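Local coordinates for protein 378aa long hypothetical citrate synthase (Sulfolobus tokodaii, PDB 1VGM) that is a predicted, mostly helical member of the citrate synthase family that assembles as a dimer, at residues D183-A188 and F257-Y262; N238-F243 and A293-K298. All blocks are in the same frame, centred on the assembly; numbering follows the deposited sequence.

Interaction 1. Residues D183-A188 and F257-Y262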
loop_
_atom_site.group_PDB
_atom_site.type_symbol
_atom_site.label_atom_id
_atom_site.label_comp_id
_atom_site.label_asym_id
_atom_site.label_seq_id
_atom_site.Cartn_x
_atom_site.Cartn_y
_atom_site.Cartn_z
ATOM N N ASP A 183 -10.340 13.455 -8.584
ATOM C CA ASP A 183 -9.098 13.862 -7.925
ATOM C C ASP A 183 -9.263 15.091 -7.029
ATOM O O ASP A 183 -10.130 15.936 -7.270
ATOM C CB ASP A 183 -8.014 14.136 -8.970
ATOM C CG ASP A 183 -6.633 14.238 -8.359
ATOM O OD1 ASP A 183 -6.332 13.442 -7.447
ATOM O OD2 ASP A 183 -5.847 15.106 -8.790
ATOM N N HIS A 184 -8.423 15.180 -5.996
ATOM C CA HIS A 184 -8.436 16.309 -5.068
ATOM C C HIS A 184 -7.313 16.161 -4.044
ATOM O O HIS A 184 -7.298 15.209 -3.263
ATOM C CB HIS A 184 -9.785 16.395 -4.332
ATOM C CG HIS A 184 -10.248 17.797 -4.070
ATOM N ND1 HIS A 184 -9.920 18.488 -2.924
ATOM C CD2 HIS A 184 -11.015 18.640 -4.808
ATOM C CE1 HIS A 184 -10.462 19.693 -2.966
ATOM N NE2 HIS A 184 -11.131 19.810 -4.101
ATOM N N GLU A 185 -6.386 17.117 -4.052
ATOM C CA GLU A 185 -5.275 17.140 -3.111
ATOM C C GLU A 185 -4.469 15.847 -3.191
ATOM O O GLU A 185 -4.574 15.106 -4.163
ATOM C CB GLU A 185 -5.800 17.356 -1.692
ATOM C CG GLU A 185 -6.518 18.692 -1.508
ATOM C CD GLU A 185 -7.481 18.680 -0.330
ATOM O OE1 GLU A 185 -7.036 18.916 0.808
ATOM O OE2 GLU A 185 -8.686 18.428 -0.545
ATOM N N VAL A 186 -3.655 15.582 -2.176
ATOM C CA VAL A 186 -2.871 14.355 -2.142
ATOM C C VAL A 186 -3.059 13.687 -0.791
ATOM O O VAL A 186 -2.184 13.745 0.074
ATOM C CB VAL A 186 -1.369 14.633 -2.357
ATOM C CG1 VAL A 186 -0.660 13.350 -2.729
ATOM C CG2 VAL A 186 -1.177 15.672 -3.447
ATOM N N PRO A 187 -4.224 13.059 -0.587
ATOM C CA PRO A 187 -4.495 12.346 0.663
ATOM C C PRO A 187 -3.626 11.104 0.788
ATOM O O PRO A 187 -2.769 10.844 -0.059
ATOM C CB PRO A 187 -5.985 12.007 0.560
ATOM C CG PRO A 187 -6.214 11.877 -0.914
ATOM C CD PRO A 187 -5.356 12.955 -1.529
ATOM N N ALA A 188 -3.857 10.330 1.842
ATOM C CA ALA A 188 -2.971 9.223 2.179
ATOM C C ALA A 188 -3.007 8.127 1.114
ATOM O O ALA A 188 -1.981 7.501 0.820
ATOM C CB ALA A 188 -3.353 8.654 3.534
ATOM N N PHE A 257 -19.213 18.839 6.947
ATOM C CA PHE A 257 -18.880 20.260 6.965
ATOM C C PHE A 257 -17.382 20.439 7.180
ATOM O O PHE A 257 -16.748 19.629 7.851
ATOM C CB PHE A 257 -19.644 20.972 8.086
ATOM C CG PHE A 257 -20.914 21.643 7.632
ATOM C CD1 PHE A 257 -21.978 20.897 7.142
ATOM C CD2 PHE A 257 -21.042 23.025 7.695
ATOM C CE1 PHE A 257 -23.158 21.524 6.726
ATOM C CE2 PHE A 257 -22.211 23.657 7.284
ATOM C CZ PHE A 257 -23.271 22.903 6.796
ATOM N N GLY A 258 -16.824 21.497 6.601
ATOM C CA GLY A 258 -15.431 21.835 6.844
ATOM C C GLY A 258 -14.472 21.267 5.811
ATOM O O GLY A 258 -14.754 20.247 5.178
ATOM N N HIS A 259 -13.327 21.930 5.657
ATOM C CA HIS A 259 -12.335 21.568 4.653
ATOM C C HIS A 259 -11.026 22.342 4.867
ATOM O O HIS A 259 -11.041 23.497 5.289
ATOM C CB HIS A 259 -12.884 21.864 3.254
ATOM C CG HIS A 259 -12.260 21.036 2.176
ATOM N ND1 HIS A 259 -11.132 21.432 1.490
ATOM C CD2 HIS A 259 -12.589 19.816 1.689
ATOM C CE1 HIS A 259 -10.793 20.490 0.625
ATOM N NE2 HIS A 259 -11.660 19.499 0.727
ATOM N N ARG A 260 -9.901 21.703 4.556
ATOM C CA ARG A 260 -8.590 22.326 4.717
ATOM C C ARG A 260 -8.329 23.459 3.729
ATOM O O ARG A 260 -7.558 24.368 4.023
ATOM C CB ARG A 260 -7.487 21.277 4.567
ATOM C CG ARG A 260 -7.381 20.304 5.724
ATOM C CD ARG A 260 -6.505 19.110 5.348
ATOM N NE ARG A 260 -5.191 19.508 4.835
ATOM C CZ ARG A 260 -4.150 19.832 5.599
ATOM N NH1 ARG A 260 -2.974 20.095 5.046
ATOM N NH2 ARG A 260 -4.285 19.896 6.917
ATOM N N VAL A 261 -8.952 23.408 2.555
ATOM C CA VAL A 261 -8.659 24.400 1.524
ATOM C C VAL A 261 -9.864 25.256 1.155
ATOM O O VAL A 261 -9.729 26.461 0.969
ATOM C CB VAL A 261 -8.083 23.740 0.236
ATOM C CG1 VAL A 261 -6.998 22.746 0.606
ATOM C CG2 VAL A 261 -9.190 23.060 -0.559
ATOM N N TYR A 262 -11.042 24.646 1.056
ATOM C CA TYR A 262 -12.266 25.409 0.830
ATOM C C TYR A 262 -12.687 26.228 2.051
ATOM O O TYR A 262 -12.846 25.694 3.151
ATOM C CB TYR A 262 -13.411 24.479 0.416
ATOM C CG TYR A 262 -13.224 23.875 -0.960
ATOM C CD1 TYR A 262 -13.214 22.495 -1.139
ATOM C CD2 TYR A 262 -12.998 24.683 -2.074
ATOM C CE1 TYR A 262 -12.978 21.939 -2.380
ATOM C CE2 TYR A 262 -12.756 24.129 -3.326
ATOM C CZ TYR A 262 -12.746 22.756 -3.471
ATOM O OH TYR A 262 -12.485 22.193 -4.705
HETATM O O HOH W 1 -11.518 16.874 -0.458
#

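Interaction 2. Residues N238-F243 and A293-K298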
loop_
_atom_site.group_PDB
_atom_site.type_symbol
_atom_site.label_atom_id
_atom_site.label_comp_id
_atom_site.label_asym_id
_atom_site.label_seq_id
_atom_site.Cartn_x
_atom_site.Cartn_y
_atom_site.Cartn_z
ATOM N N ASN A 238 -37.199 16.201 13.356
ATOM C CA ASN A 238 -36.267 15.937 14.454
ATOM C C ASN A 238 -34.935 16.668 14.295
ATOM O O ASN A 238 -34.072 16.574 15.168
ATOM C CB ASN A 238 -35.995 14.434 14.590
ATOM C CG ASN A 238 -37.266 13.612 14.613
ATOM O OD1 ASN A 238 -38.254 13.999 15.236
ATOM N ND2 ASN A 238 -37.247 12.465 13.933
ATOM N N ALA A 239 -34.764 17.392 13.191
ATOM C CA ALA A 239 -33.442 17.913 12.825
ATOM C C ALA A 239 -32.913 18.962 13.812
ATOM O O ALA A 239 -31.741 18.927 14.204
ATOM C CB ALA A 239 -33.478 18.501 11.400
ATOM N N ASP A 240 -33.769 19.897 14.211
ATOM C CA ASP A 240 -33.350 20.973 15.107
ATOM C C ASP A 240 -32.952 20.439 16.476
ATOM O O ASP A 240 -31.930 20.832 17.031
ATOM C CB ASP A 240 -34.468 22.007 15.268
ATOM C CG ASP A 240 -34.692 22.823 14.008
ATOM O OD1 ASP A 240 -35.060 24.008 14.129
ATOM O OD2 ASP A 240 -34.499 22.282 12.897
ATOM N N LYS A 241 -33.766 19.546 17.022
ATOM C CA LYS A 241 -33.447 18.901 18.288
ATOM C C LYS A 241 -32.072 18.224 18.238
ATOM O O LYS A 241 -31.256 18.393 19.148
ATOM C CB LYS A 241 -34.533 17.878 18.622
ATOM C CG LYS A 241 -34.258 17.024 19.848
ATOM C CD LYS A 241 -35.360 15.988 20.045
ATOM C CE LYS A 241 -35.322 15.383 21.442
ATOM N NZ LYS A 241 -36.623 14.728 21.791
ATOM N N TRP A 242 -31.827 17.459 17.175
ATOM C CA TRP A 242 -30.590 16.687 17.022
ATOM C C TRP A 242 -29.372 17.608 16.951
ATOM O O TRP A 242 -28.363 17.382 17.617
ATOM C CB TRP A 242 -30.664 15.836 15.747
ATOM C CG TRP A 242 -29.467 14.971 15.510
ATOM C CD1 TRP A 242 -29.306 13.671 15.898
ATOM C CD2 TRP A 242 -28.272 15.331 14.799
ATOM N NE1 TRP A 242 -28.085 13.199 15.469
ATOM C CE2 TRP A 242 -27.431 14.197 14.794
ATOM C CE3 TRP A 242 -27.839 16.494 14.150
ATOM C CZ2 TRP A 242 -26.179 14.190 14.165
ATOM C CZ3 TRP A 242 -26.590 16.488 13.522
ATOM C CH2 TRP A 242 -25.779 15.341 13.537
ATOM N N PHE A 243 -29.479 18.648 16.135
ATOM C CA PHE A 243 -28.389 19.597 15.951
ATOM C C PHE A 243 -27.984 20.251 17.268
ATOM O O PHE A 243 -26.795 20.354 17.576
ATOM C CB PHE A 243 -28.811 20.674 14.945
ATOM C CG PHE A 243 -27.689 21.555 14.495
ATOM C CD1 PHE A 243 -27.353 22.698 15.214
ATOM C CD2 PHE A 243 -26.973 21.257 13.341
ATOM C CE1 PHE A 243 -26.310 23.524 14.791
ATOM C CE2 PHE A 243 -25.926 22.077 12.910
ATOM C CZ PHE A 243 -25.599 23.211 13.630
ATOM N N ALA A 293 -31.206 16.654 5.416
ATOM C CA ALA A 293 -29.902 17.211 5.065
ATOM C C ALA A 293 -29.951 18.715 4.792
ATOM O O ALA A 293 -29.049 19.447 5.205
ATOM C CB ALA A 293 -29.332 16.481 3.848
ATOM N N GLU A 294 -30.997 19.167 4.100
ATOM C CA GLU A 294 -31.221 20.598 3.854
ATOM C C GLU A 294 -31.284 21.409 5.137
ATOM O O GLU A 294 -30.692 22.483 5.235
ATOM C CB GLU A 294 -32.542 20.823 3.123
ATOM C CG GLU A 294 -32.560 20.475 1.660
ATOM C CD GLU A 294 -33.825 20.978 0.996
ATOM O OE1 GLU A 294 -33.768 22.034 0.336
ATOM O OE2 GLU A 294 -34.878 20.325 1.145
ATOM N N ARG A 295 -32.044 20.910 6.106
ATOM C CA ARG A 295 -32.255 21.651 7.338
ATOM C C ARG A 295 -30.957 21.684 8.115
ATOM O O ARG A 295 -30.594 22.703 8.690
ATOM C CB ARG A 295 -33.350 20.994 8.189
ATOM C CG ARG A 295 -33.618 21.696 9.525
ATOM C CD ARG A 295 -33.997 23.164 9.321
ATOM N NE ARG A 295 -34.319 23.841 10.575
ATOM C CZ ARG A 295 -34.564 25.145 10.688
ATOM N NH1 ARG A 295 -34.542 25.926 9.613
ATOM N NH2 ARG A 295 -34.826 25.673 11.878
ATOM N N ILE A 296 -30.255 20.560 8.131
ATOM C CA ILE A 296 -28.979 20.489 8.827
ATOM C C ILE A 296 -27.972 21.428 8.167
ATOM O O ILE A 296 -27.165 22.068 8.846
ATOM C CB ILE A 296 -28.409 19.050 8.813
ATOM C CG1 ILE A 296 -29.318 18.115 9.621
ATOM C CG2 ILE A 296 -26.990 19.052 9.372
ATOM C CD1 ILE A 296 -29.478 18.526 11.073
ATOM N N GLU A 297 -28.024 21.512 6.842
ATOM C CA GLU A 297 -27.134 22.408 6.116
ATOM C C GLU A 297 -27.375 23.856 6.543
ATOM O O GLU A 297 -26.427 24.596 6.786
ATOM C CB GLU A 297 -27.339 22.278 4.604
ATOM C CG GLU A 297 -26.443 23.212 3.796
ATOM C CD GLU A 297 -26.906 23.379 2.368
ATOM O OE1 GLU A 297 -27.620 22.488 1.869
ATOM O OE2 GLU A 297 -26.553 24.398 1.742
ATOM N N LYS A 298 -28.644 24.249 6.634
ATOM C CA LYS A 298 -28.994 25.597 7.086
ATOM C C LYS A 298 -28.489 25.904 8.503
ATOM O O LYS A 298 -27.821 26.913 8.726
ATOM C CB LYS A 298 -30.510 25.800 7.025
ATOM C CG LYS A 298 -30.955 27.239 7.259
ATOM C CD LYS A 298 -30.287 28.197 6.273
ATOM C CE LYS A 298 -30.613 27.853 4.816
ATOM N NZ LYS A 298 -31.716 28.700 4.256
#

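Interaction 1. Residues D183-A188 and F257-Y262
His184 NE2 and Tyr262 OH share a nearly straight hydrogen bond of 2.8 Å (172°). Either atom could be the donor. His184 ND1 donates to Glu185 OE2 at 2.7 Å; the oxygen lies in the imidazole plane and uses its anti lone pair, the one away from OE1. This bond orients the histidine within its own loop. With both nitrogens held, the ring's rotation is fixed. The Glu185 chain is extended beyond CG (chi2 157°), which carries its carboxylate out to His259. Its OE2 also accepts from a water that is hydrogen-bonded to His259 NE2 at 2.9 Å. His259 ND1 receives the backbone N-H groups of Val261 and Tyr262. Tyr262 CD1 sits over the centre of one face of the His259 ring, 3.5 Å above its plane. His184 CE1 comes within 3.7 Å of His259 CE1, their ring planes perpendicular. Val261 CG1 packs against Glu185 OE1 at 3.8 Å. The His184-Tyr262 bond, the water bridge and the aromatic cluster of His184, His259 and Tyr262 join the loop after helix 168-180 to the loop before helix 267-280. Ile22 of strand 20-23 and Arg268 of helix 267-280 pack on both loops; Arg339 of helix 331-353 touches His184.

Interaction 2. Residues N238-F243 and A293-K298
Arg295 reaches from helix 284-304 to Ala239 and Asp240 on helix 239-249. Its CB lies 4.1 Å from Ala239 CB. CG is anti to the backbone N (chi1 179°) and packs closer, 3.7 Å from the same methyl. The chain then bends at chi2, and CD passes alongside Asp240 OD2. NE donates to Asp240 OD2 at 2.8 Å, and NH2 donates to Asp240 OD1 at 2.8 Å. Both bonds are almost straight, and both oxygens use their syn lone pairs. Carboxylate and guanidinium planes are only 10° apart. This side-on, two-nitrogen salt bridge holds the two groups in nearly one plane and probably favours the charged form of Asp240.

Beside the salt bridge the contact is apolar. Ile296 CD1 lies 4.0 Å from Ala239 CB. The same methyl meets Trp242 CE3 at 4.0 Å and Phe243 CD2 at 4.3 Å. The indole NE1 of Trp242 is hydrogen-bonded to Glu232 of helix 222-233. Ile233 of that helix packs on Trp242 and Ile296, and Leu254 touches Phe243 and Ile296. The short helical segments cross at -47°, with axes 9.9 Å apart. Ala239, Trp242 and Phe243 meet the branched Ile296, with a salt bridge at the partly exposed side. This is a helix-helix packing contact within the largely helical citrate synthase fold.

From the N terminus, the chain first reaches 183-188, the loop that leads from helix 168-180 into helix 188-197. It then runs to 238-243, at the start of helix 239-249. Next comes 257-262, which closes interaction 1 across 68 intervening residues, 44 of them helical. After helix 267-280 comes helix 284-304, and its segment 293-298 closes interaction 2 across 49 residues. The segments alternate, so the two closures cross and neither nests in the other. Interaction 1 ties two loops, its centre about 12 Å from that of the chain; interaction 2 ties two helices, its centre about 27 Å from it. The contact centres are about 24 Å apart, yet Phe257 CZ packs 3.6 Å from Glu297 O.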